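Local coordinates for urocanate hydratase (PDB 7NED), which probably hydrates thiourocanate in bacterial ergothioneine catabolism, using NAD+ as cofactor as urocanases do, at residues Gly406-Arg420 against Asp499-Asn513. Sequence-based numbering, arbitrary orientation.
Sequences GDRTKLALAVNQMVR and DGSTESDIRLETTLN
An antiparallel helix pair of the urocanase C-terminal domain brings N416 of helix 407-420 against G500, S501 and the first turn of helix 502-513, the axes 8.6 Å apart at 164°. With CG anti to the backbone N (chi1 -161°), the N416 amide is gripped at both ends: OD1 accepts from G500 N at 2.7 Å, while ND2 donates to D505 OD1 at 2.7 Å and, within its own amide plane, to S501 O. Without this amide, as with an alanine here, G500 N and S501 O would probably lose these partners and D505 would be held less firmly. The D505 carboxylate stands almost perpendicular to the amide, and its OD2 forms a salt bridge with R420 NH1 at 3.0 Å. R420 NH1 also donates to G500 O at 2.9 Å, close to the guanidinium plane, and T502 CG2 lies over one face. S501 N-caps the helix, its OG accepting from S504 N. Both helices lie beside the mixed sheet, L508 and L512 resting on L496 of strand 490-498. Between the helices, L508 CD1 packs on N416 CB at 3.6 Å, and L413 CD2 touches D505 O. At the far end T409 OG1 donates to N513 OD1 (2.7 Å), from above its carbonyl plane, and accepts from a water.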
ATOM      1  N   GLY A 406     -11.004 -15.032 -17.594  1.00 17.96           N
ATOM      2  CA  GLY A 406     -11.578 -16.330 -17.849  1.00 21.43           C
ATOM      3  C   GLY A 406     -10.613 -17.215 -18.611  1.00 19.53           C
ATOM      4  O   GLY A 406     -10.484 -18.395 -18.294  1.00 21.09           O
ATOM      5  N   ASP A 407      -9.911 -16.656 -19.594  1.00 17.75           N
ATOM      6  CA  ASP A 407      -8.899 -17.434 -20.318  1.00 19.97           C
ATOM      7  C   ASP A 407      -7.734 -17.824 -19.412  1.00 20.14           C
ATOM      8  O   ASP A 407      -7.265 -18.975 -19.462  1.00 19.26           O
ATOM      9  CB  ASP A 407      -8.393 -16.647 -21.524  1.00 18.79           C
ATOM     10  CG  ASP A 407      -9.376 -16.643 -22.668  1.00 23.02           C
ATOM     11  OD1 ASP A 407     -10.375 -17.384 -22.601  1.00 24.97           O
ATOM     12  OD2 ASP A 407      -9.164 -15.884 -23.628  1.00 27.17           O
ATOM     13  N   ARG A 408      -7.254 -16.900 -18.562  1.00 16.27           N
ATOM     14  CA  ARG A 408      -6.195 -17.285 -17.629  1.00 16.45           C
ATOM     15  C   ARG A 408      -6.642 -18.477 -16.810  1.00 17.79           C
ATOM     16  O   ARG A 408      -5.892 -19.445 -16.623  1.00 17.68           O
ATOM     17  CB  ARG A 408      -5.796 -16.122 -16.698  1.00 16.35           C
ATOM     18  CG  ARG A 408      -5.122 -15.006 -17.418  1.00 16.53           C
ATOM     19  CD  ARG A 408      -4.522 -13.969 -16.493  1.00 15.29           C
ATOM     20  NE  ARG A 408      -4.458 -12.682 -17.184  1.00 16.86           N
ATOM     21  CZ  ARG A 408      -3.985 -11.579 -16.632  1.00 16.97           C
ATOM     22  NH1 ARG A 408      -3.522 -11.634 -15.382  1.00 17.94           N
ATOM     23  NH2 ARG A 408      -4.003 -10.428 -17.293  1.00 17.32           N
ATOM     24  N   THR A 409      -7.879 -18.413 -16.304  1.00 19.08           N
ATOM     25  CA  THR A 409      -8.402 -19.478 -15.459  1.00 18.44           C
ATOM     26  C   THR A 409      -8.499 -20.787 -16.236  1.00 17.35           C
ATOM     27  O   THR A 409      -8.096 -21.846 -15.747  1.00 16.85           O
ATOM     28  CB  THR A 409      -9.777 -19.054 -14.939  1.00 17.73           C
ATOM     29  OG1 THR A 409      -9.635 -17.826 -14.209  1.00 18.17           O
ATOM     30  CG2 THR A 409     -10.406 -20.146 -14.056  1.00 17.56           C
ATOM     31  N   LYS A 410      -9.069 -20.723 -17.439  1.00 17.47           N
ATOM     32  CA  LYS A 410      -9.169 -21.892 -18.318  1.00 17.05           C
ATOM     33  C   LYS A 410      -7.808 -22.559 -18.521  1.00 19.73           C
ATOM     34  O   LYS A 410      -7.662 -23.783 -18.374  1.00 21.05           O
ATOM     35  CB  LYS A 410      -9.769 -21.448 -19.657  1.00 18.79           C
ATOM     36  CG  LYS A 410      -9.757 -22.525 -20.721  1.00 19.71           C
ATOM     37  CD  LYS A 410     -10.592 -22.104 -21.896  1.00 24.10           C
ATOM     38  CE  LYS A 410     -10.445 -23.132 -23.033  1.00 26.95           C
ATOM     39  NZ  LYS A 410     -11.099 -22.565 -24.261  1.00 35.39           N
ATOM     40  N   LEU A 411      -6.803 -21.773 -18.898  1.00 19.52           N
ATOM     41  CA  LEU A 411      -5.467 -22.334 -19.086  1.00 17.89           C
ATOM     42  C   LEU A 411      -4.959 -22.991 -17.803  1.00 18.15           C
ATOM     43  O   LEU A 411      -4.475 -24.125 -17.815  1.00 17.02           O
ATOM     44  CB  LEU A 411      -4.518 -21.232 -19.530  1.00 15.12           C
ATOM     45  CG  LEU A 411      -3.080 -21.694 -19.678  1.00 18.59           C
ATOM     46  CD1 LEU A 411      -2.942 -22.832 -20.754  1.00 17.47           C
ATOM     47  CD2 LEU A 411      -2.285 -20.488 -20.093  1.00 18.53           C
ATOM     48  N   ALA A 412      -5.022 -22.268 -16.685  1.00 15.67           N
ATOM     49  CA  ALA A 412      -4.406 -22.779 -15.467  1.00 17.09           C
ATOM     50  C   ALA A 412      -5.108 -24.045 -14.978  1.00 18.78           C
ATOM     51  O   ALA A 412      -4.449 -24.975 -14.486  1.00 15.19           O
ATOM     52  CB  ALA A 412      -4.409 -21.694 -14.376  1.00 15.63           C
ATOM     53  N   LEU A 413      -6.440 -24.105 -15.108  1.00 17.65           N
ATOM     54  CA  LEU A 413      -7.146 -25.329 -14.719  1.00 19.30           C
ATOM     55  C   LEU A 413      -6.763 -26.517 -15.620  1.00 19.49           C
ATOM     56  O   LEU A 413      -6.540 -27.628 -15.127  1.00 19.66           O
ATOM     57  CB  LEU A 413      -8.662 -25.102 -14.756  1.00 16.22           C
ATOM     58  CG  LEU A 413      -9.202 -24.229 -13.611  1.00 20.35           C
ATOM     59  CD1 LEU A 413     -10.702 -24.025 -13.815  1.00 21.33           C
ATOM     60  CD2 LEU A 413      -8.887 -24.787 -12.231  1.00 18.40           C
ATOM     61  N   ALA A 414      -6.719 -26.311 -16.943  1.00 17.93           N
ATOM     62  CA  ALA A 414      -6.271 -27.384 -17.848  1.00 17.66           C
ATOM     63  C   ALA A 414      -4.871 -27.850 -17.478  1.00 18.56           C
ATOM     64  O   ALA A 414      -4.621 -29.059 -17.380  1.00 19.02           O
ATOM     65  CB  ALA A 414      -6.316 -26.923 -19.309  1.00 16.12           C
ATOM     66  N   VAL A 415      -3.959 -26.909 -17.208  1.00 17.80           N
ATOM     67  CA  VAL A 415      -2.575 -27.280 -16.910  1.00 16.47           C
ATOM     68  C   VAL A 415      -2.504 -28.048 -15.603  1.00 18.72           C
ATOM     69  O   VAL A 415      -1.770 -29.044 -15.492  1.00 17.33           O
ATOM     70  CB  VAL A 415      -1.676 -26.036 -16.878  1.00 17.02           C
ATOM     71  CG1 VAL A 415      -0.339 -26.350 -16.212  1.00 16.16           C
ATOM     72  CG2 VAL A 415      -1.461 -25.474 -18.308  1.00 16.77           C
ATOM     73  N   ASN A 416      -3.243 -27.585 -14.576  1.00 14.71           N
ATOM     74  CA  ASN A 416      -3.250 -28.322 -13.321  1.00 18.39           C
ATOM     75  C   ASN A 416      -3.749 -29.745 -13.529  1.00 17.95           C
ATOM     76  O   ASN A 416      -3.235 -30.688 -12.918  1.00 16.90           O
ATOM     77  CB  ASN A 416      -4.104 -27.600 -12.261  1.00 16.96           C
ATOM     78  CG  ASN A 416      -3.766 -28.062 -10.866  1.00 18.40           C
ATOM     79  OD1 ASN A 416      -2.607 -27.982 -10.448  1.00 21.13           O
ATOM     80  ND2 ASN A 416      -4.770 -28.552 -10.132  1.00 23.08           N
ATOM     81  N   GLN A 417      -4.785 -29.921 -14.339  1.00 16.64           N
ATOM     82  CA  GLN A 417      -5.203 -31.288 -14.602  1.00 20.14           C
ATOM     83  C   GLN A 417      -4.103 -32.059 -15.330  1.00 22.91           C
ATOM     84  O   GLN A 417      -3.883 -33.249 -15.054  1.00 21.91           O
ATOM     85  CB  GLN A 417      -6.485 -31.303 -15.401  1.00 20.59           C
ATOM     86  CG  GLN A 417      -6.979 -32.696 -15.707  1.00 27.45           C
ATOM     87  CD  GLN A 417      -8.278 -32.655 -16.463  1.00 32.64           C
ATOM     88  OE1 GLN A 417      -8.913 -31.610 -16.549  1.00 37.05           O
ATOM     89  NE2 GLN A 417      -8.690 -33.789 -17.005  1.00 38.60           N
ATOM     90  N   MET A 418      -3.386 -31.397 -16.246  1.00 19.17           N
ATOM     91  CA  MET A 418      -2.314 -32.095 -16.961  1.00 20.63           C
ATOM     92  C   MET A 418      -1.224 -32.511 -16.000  1.00 23.33           C
ATOM     93  O   MET A 418      -0.613 -33.574 -16.165  1.00 22.16           O
ATOM     94  CB  MET A 418      -1.733 -31.207 -18.067  1.00 21.80           C
ATOM     95  CG  MET A 418      -2.752 -30.792 -19.099  1.00 21.14           C
ATOM     96  SD  MET A 418      -2.114 -29.652 -20.348  1.00 26.25           S
ATOM     97  CE  MET A 418      -0.600 -30.459 -20.896  1.00 22.19           C
ATOM     98  N   VAL A 419      -0.944 -31.676 -14.989  1.00 18.66           N
ATOM     99  CA  VAL A 419      -0.001 -32.095 -13.963  1.00 19.57           C
ATOM    100  C   VAL A 419      -0.547 -33.316 -13.233  1.00 21.74           C
ATOM    101  O   VAL A 419       0.145 -34.318 -13.033  1.00 21.50           O
ATOM    102  CB  VAL A 419       0.300 -30.944 -12.979  1.00 18.37           C
ATOM    103  CG1 VAL A 419       1.174 -31.471 -11.829  1.00 17.95           C
ATOM    104  CG2 VAL A 419       1.016 -29.811 -13.676  1.00 16.21           C
ATOM    105  N   ARG A 420      -1.806 -33.246 -12.838  1.00 21.18           N
ATOM    106  CA  ARG A 420      -2.406 -34.328 -12.066  1.00 22.63           C
ATOM    107  C   ARG A 420      -2.402 -35.646 -12.851  1.00 24.92           C
ATOM    108  O   ARG A 420      -2.139 -36.714 -12.284  1.00 26.98           O
ATOM    109  CB  ARG A 420      -3.830 -33.901 -11.660  1.00 22.98           C
ATOM    110  CG  ARG A 420      -4.721 -34.983 -11.081  1.00 23.84           C
ATOM    111  CD  ARG A 420      -5.917 -34.365 -10.328  1.00 21.33           C
ATOM    112  NE  ARG A 420      -6.936 -33.770 -11.194  1.00 21.25           N
ATOM    113  CZ  ARG A 420      -7.194 -32.463 -11.257  1.00 27.59           C
ATOM    114  NH1 ARG A 420      -6.490 -31.622 -10.502  1.00 22.83           N
ATOM    115  NH2 ARG A 420      -8.146 -31.990 -12.065  1.00 23.99           N
ATOM    116  N   ASP A 499       0.144 -27.614  -8.803  1.00 19.21           N
ATOM    117  CA  ASP A 499       0.831 -28.830  -8.405  1.00 19.48           C
ATOM    118  C   ASP A 499       0.005 -30.073  -8.665  1.00 18.74           C
ATOM    119  O   ASP A 499       0.398 -31.162  -8.243  1.00 20.76           O
ATOM    120  CB  ASP A 499       1.250 -28.762  -6.918  1.00 19.57           C
ATOM    121  CG  ASP A 499       0.069 -28.710  -5.968  1.00 22.30           C
ATOM    122  OD1 ASP A 499      -1.097 -28.728  -6.428  1.00 20.85           O
ATOM    123  OD2 ASP A 499       0.309 -28.680  -4.729  1.00 23.02           O
ATOM    124  N   GLY A 500      -1.107 -29.948  -9.365  1.00 16.38           N
ATOM    125  CA  GLY A 500      -1.909 -31.092  -9.708  1.00 18.74           C
ATOM    126  C   GLY A 500      -3.042 -31.434  -8.761  1.00 24.38           C
ATOM    127  O   GLY A 500      -3.964 -32.147  -9.170  1.00 23.09           O
ATOM    128  N   SER A 501      -3.020 -30.952  -7.507  1.00 22.79           N
ATOM    129  CA  SER A 501      -4.045 -31.391  -6.566  1.00 21.17           C
ATOM    130  C   SER A 501      -5.391 -30.788  -6.909  1.00 21.99           C
ATOM    131  O   SER A 501      -5.492 -29.724  -7.521  1.00 20.66           O
ATOM    132  CB  SER A 501      -3.691 -31.002  -5.129  1.00 25.73           C
ATOM    133  OG  SER A 501      -3.833 -29.597  -4.969  1.00 22.74           O
ATOM    134  N   THR A 502      -6.452 -31.461  -6.453  1.00 22.51           N
ATOM    135  CA  THR A 502      -7.780 -30.897  -6.632  1.00 23.50           C
ATOM    136  C   THR A 502      -7.959 -29.646  -5.793  1.00 23.21           C
ATOM    137  O   THR A 502      -8.664 -28.725  -6.205  1.00 23.77           O
ATOM    138  CB  THR A 502      -8.854 -31.920  -6.275  1.00 27.56           C
ATOM    139  OG1 THR A 502      -8.607 -32.393  -4.949  1.00 30.54           O
ATOM    140  CG2 THR A 502      -8.794 -33.086  -7.256  1.00 30.41           C
ATOM    141  N   GLU A 503      -7.311 -29.576  -4.641  1.00 20.66           N
ATOM    142  CA  GLU A 503      -7.427 -28.349  -3.866  1.00 22.11           C
ATOM    143  C   GLU A 503      -6.807 -27.173  -4.607  1.00 23.96           C
ATOM    144  O   GLU A 503      -7.336 -26.052  -4.555  1.00 19.98           O
ATOM    145  CB  GLU A 503      -6.804 -28.550  -2.486  1.00 24.97           C
ATOM    146  CG  GLU A 503      -7.715 -29.366  -1.594  1.00 23.09           C
ATOM    147  CD  GLU A 503      -7.215 -29.472  -0.183  1.00 37.85           C
ATOM    148  OE1 GLU A 503      -7.956 -29.995   0.686  1.00 41.56           O
ATOM    149  OE2 GLU A 503      -6.066 -29.051   0.062  1.00 36.75           O
ATOM    150  N   SER A 504      -5.726 -27.413  -5.358  1.00 19.76           N
ATOM    151  CA  SER A 504      -5.157 -26.333  -6.165  1.00 16.74           C
ATOM    152  C   SER A 504      -6.119 -25.850  -7.240  1.00 19.22           C
ATOM    153  O   SER A 504      -6.060 -24.680  -7.645  1.00 20.24           O
ATOM    154  CB  SER A 504      -3.820 -26.794  -6.756  1.00 18.57           C
ATOM    155  OG  SER A 504      -2.898 -26.919  -5.683  1.00 19.18           O
ATOM    156  N   ASP A 505      -7.002 -26.725  -7.733  1.00 18.19           N
ATOM    157  CA  ASP A 505      -7.991 -26.291  -8.713  1.00 18.12           C
ATOM    158  C   ASP A 505      -8.793 -25.119  -8.168  1.00 19.25           C
ATOM    159  O   ASP A 505      -8.993 -24.100  -8.851  1.00 18.06           O
ATOM    160  CB  ASP A 505      -8.915 -27.451  -9.062  1.00 20.06           C
ATOM    161  CG  ASP A 505      -8.265 -28.460  -9.981  1.00 23.95           C
ATOM    162  OD1 ASP A 505      -7.363 -28.071 -10.765  1.00 25.08           O
ATOM    163  OD2 ASP A 505      -8.639 -29.654  -9.909  1.00 28.00           O
ATOM    164  N   ILE A 506      -9.269 -25.251  -6.928  1.00 20.64           N
ATOM    165  CA  ILE A 506     -10.023 -24.164  -6.313  1.00 17.40           C
ATOM    166  C   ILE A 506      -9.163 -22.911  -6.218  1.00 20.54           C
ATOM    167  O   ILE A 506      -9.613 -21.807  -6.548  1.00 19.33           O
ATOM    168  CB  ILE A 506     -10.543 -24.576  -4.923  1.00 23.31           C
ATOM    169  CG1 ILE A 506     -11.383 -25.839  -5.039  1.00 27.20           C
ATOM    170  CG2 ILE A 506     -11.297 -23.409  -4.284  1.00 22.50           C
ATOM    171  CD1 ILE A 506     -11.151 -26.780  -3.912  1.00 31.04           C
ATOM    172  N   ARG A 507      -7.924 -23.054  -5.728  1.00 14.94           N
ATOM    173  CA  ARG A 507      -7.075 -21.873  -5.553  1.00 18.60           C
ATOM    174  C   ARG A 507      -6.857 -21.156  -6.882  1.00 19.26           C
ATOM    175  O   ARG A 507      -6.951 -19.918  -6.971  1.00 15.47           O
ATOM    176  CB  ARG A 507      -5.740 -22.287  -4.934  1.00 17.15           C
ATOM    177  CG  ARG A 507      -5.907 -22.938  -3.529  1.00 17.22           C
ATOM    178  CD  ARG A 507      -4.554 -23.144  -2.791  1.00 21.19           C
ATOM    179  NE  ARG A 507      -3.609 -23.957  -3.560  1.00 17.13           N
ATOM    180  CZ  ARG A 507      -2.664 -23.432  -4.332  1.00 24.15           C
ATOM    181  NH1 ARG A 507      -2.565 -22.100  -4.419  1.00 18.70           N
ATOM    182  NH2 ARG A 507      -1.827 -24.237  -5.017  1.00 18.31           N
ATOM    183  N   LEU A 508      -6.542 -21.930  -7.929  1.00 15.98           N
ATOM    184  CA  LEU A 508      -6.226 -21.344  -9.228  1.00 17.08           C
ATOM    185  C   LEU A 508      -7.435 -20.632  -9.803  1.00 17.32           C
ATOM    186  O   LEU A 508      -7.326 -19.526 -10.339  1.00 18.68           O
ATOM    187  CB  LEU A 508      -5.762 -22.433 -10.191  1.00 16.35           C
ATOM    188  CG  LEU A 508      -4.459 -23.123  -9.833  1.00 19.06           C
ATOM    189  CD1 LEU A 508      -4.349 -24.357 -10.721  1.00 17.95           C
ATOM    190  CD2 LEU A 508      -3.334 -22.155 -10.153  1.00 17.16           C
ATOM    191  N   GLU A 509      -8.589 -21.294  -9.762  1.00 15.27           N
ATOM    192  CA  GLU A 509      -9.818 -20.693 -10.257  1.00 19.72           C
ATOM    193  C   GLU A 509     -10.139 -19.408  -9.514  1.00 19.06           C
ATOM    194  O   GLU A 509     -10.486 -18.393 -10.133  1.00 17.49           O
ATOM    195  CB  GLU A 509     -10.964 -21.691 -10.090  1.00 18.33           C
ATOM    196  CG  GLU A 509     -12.238 -21.346 -10.831  1.00 26.71           C
ATOM    197  CD  GLU A 509     -13.309 -22.393 -10.551  1.00 28.21           C
ATOM    198  OE1 GLU A 509     -13.819 -22.432  -9.423  1.00 43.51           O
ATOM    199  OE2 GLU A 509     -13.589 -23.223 -11.413  1.00 36.73           O
ATOM    200  N   THR A 510     -10.079 -19.464  -8.169  1.00 16.25           N
ATOM    201  CA  THR A 510     -10.520 -18.334  -7.345  1.00 17.79           C
ATOM    202  C   THR A 510      -9.607 -17.149  -7.557  1.00 17.40           C
ATOM    203  O   THR A 510     -10.078 -16.041  -7.831  1.00 16.59           O
ATOM    204  CB  THR A 510     -10.575 -18.723  -5.866  1.00 20.27           C
ATOM    205  OG1 THR A 510     -11.377 -19.918  -5.720  1.00 20.86           O
ATOM    206  CG2 THR A 510     -11.146 -17.559  -4.977  1.00 19.36           C
ATOM    207  N   THR A 511      -8.287 -17.380  -7.483  1.00 15.79           N
ATOM    208  CA  THR A 511      -7.326 -16.300  -7.663  1.00 15.84           C
ATOM    209  C   THR A 511      -7.375 -15.718  -9.067  1.00 17.31           C
ATOM    210  O   THR A 511      -7.386 -14.494  -9.237  1.00 14.47           O
ATOM    211  CB  THR A 511      -5.906 -16.781  -7.358  1.00 16.73           C
ATOM    212  OG1 THR A 511      -5.775 -16.950  -5.944  1.00 17.43           O
ATOM    213  CG2 THR A 511      -4.908 -15.742  -7.791  1.00 17.13           C
ATOM    214  N   LEU A 512      -7.356 -16.573 -10.094  1.00 14.80           N
ATOM    215  CA  LEU A 512      -7.258 -16.036 -11.446  1.00 14.58           C
ATOM    216  C   LEU A 512      -8.542 -15.289 -11.841  1.00 16.52           C
ATOM    217  O   LEU A 512      -8.480 -14.221 -12.460  1.00 16.73           O
ATOM    218  CB  LEU A 512      -6.911 -17.170 -12.437  1.00 14.82           C
ATOM    219  CG  LEU A 512      -5.458 -17.681 -12.236  1.00 16.34           C
ATOM    220  CD1 LEU A 512      -5.149 -18.978 -13.036  1.00 16.21           C
ATOM    221  CD2 LEU A 512      -4.408 -16.589 -12.566  1.00 17.18           C
ATOM    222  N   ASN A 513      -9.720 -15.819 -11.494  1.00 15.34           N
ATOM    223  CA  ASN A 513     -10.940 -15.060 -11.803  1.00 16.08           C
ATOM    224  C   ASN A 513     -10.938 -13.692 -11.111  1.00 16.18           C
ATOM    225  O   ASN A 513     -11.438 -12.711 -11.666  1.00 16.96           O
ATOM    226  CB  ASN A 513     -12.184 -15.823 -11.378  1.00 18.53           C
ATOM    227  CG  ASN A 513     -12.517 -16.978 -12.285  1.00 21.07           C
ATOM    228  OD1 ASN A 513     -12.092 -17.048 -13.451  1.00 20.11           O
ATOM    229  ND2 ASN A 513     -13.352 -17.873 -11.767  1.00 21.05           N
TER
HETATM  230  O   HOH W   1      -9.140 -15.445 -15.488  1.00 21.01           O
HETATM  231  O   HOH W   2      -8.131 -28.737 -13.180  1.00 24.69           O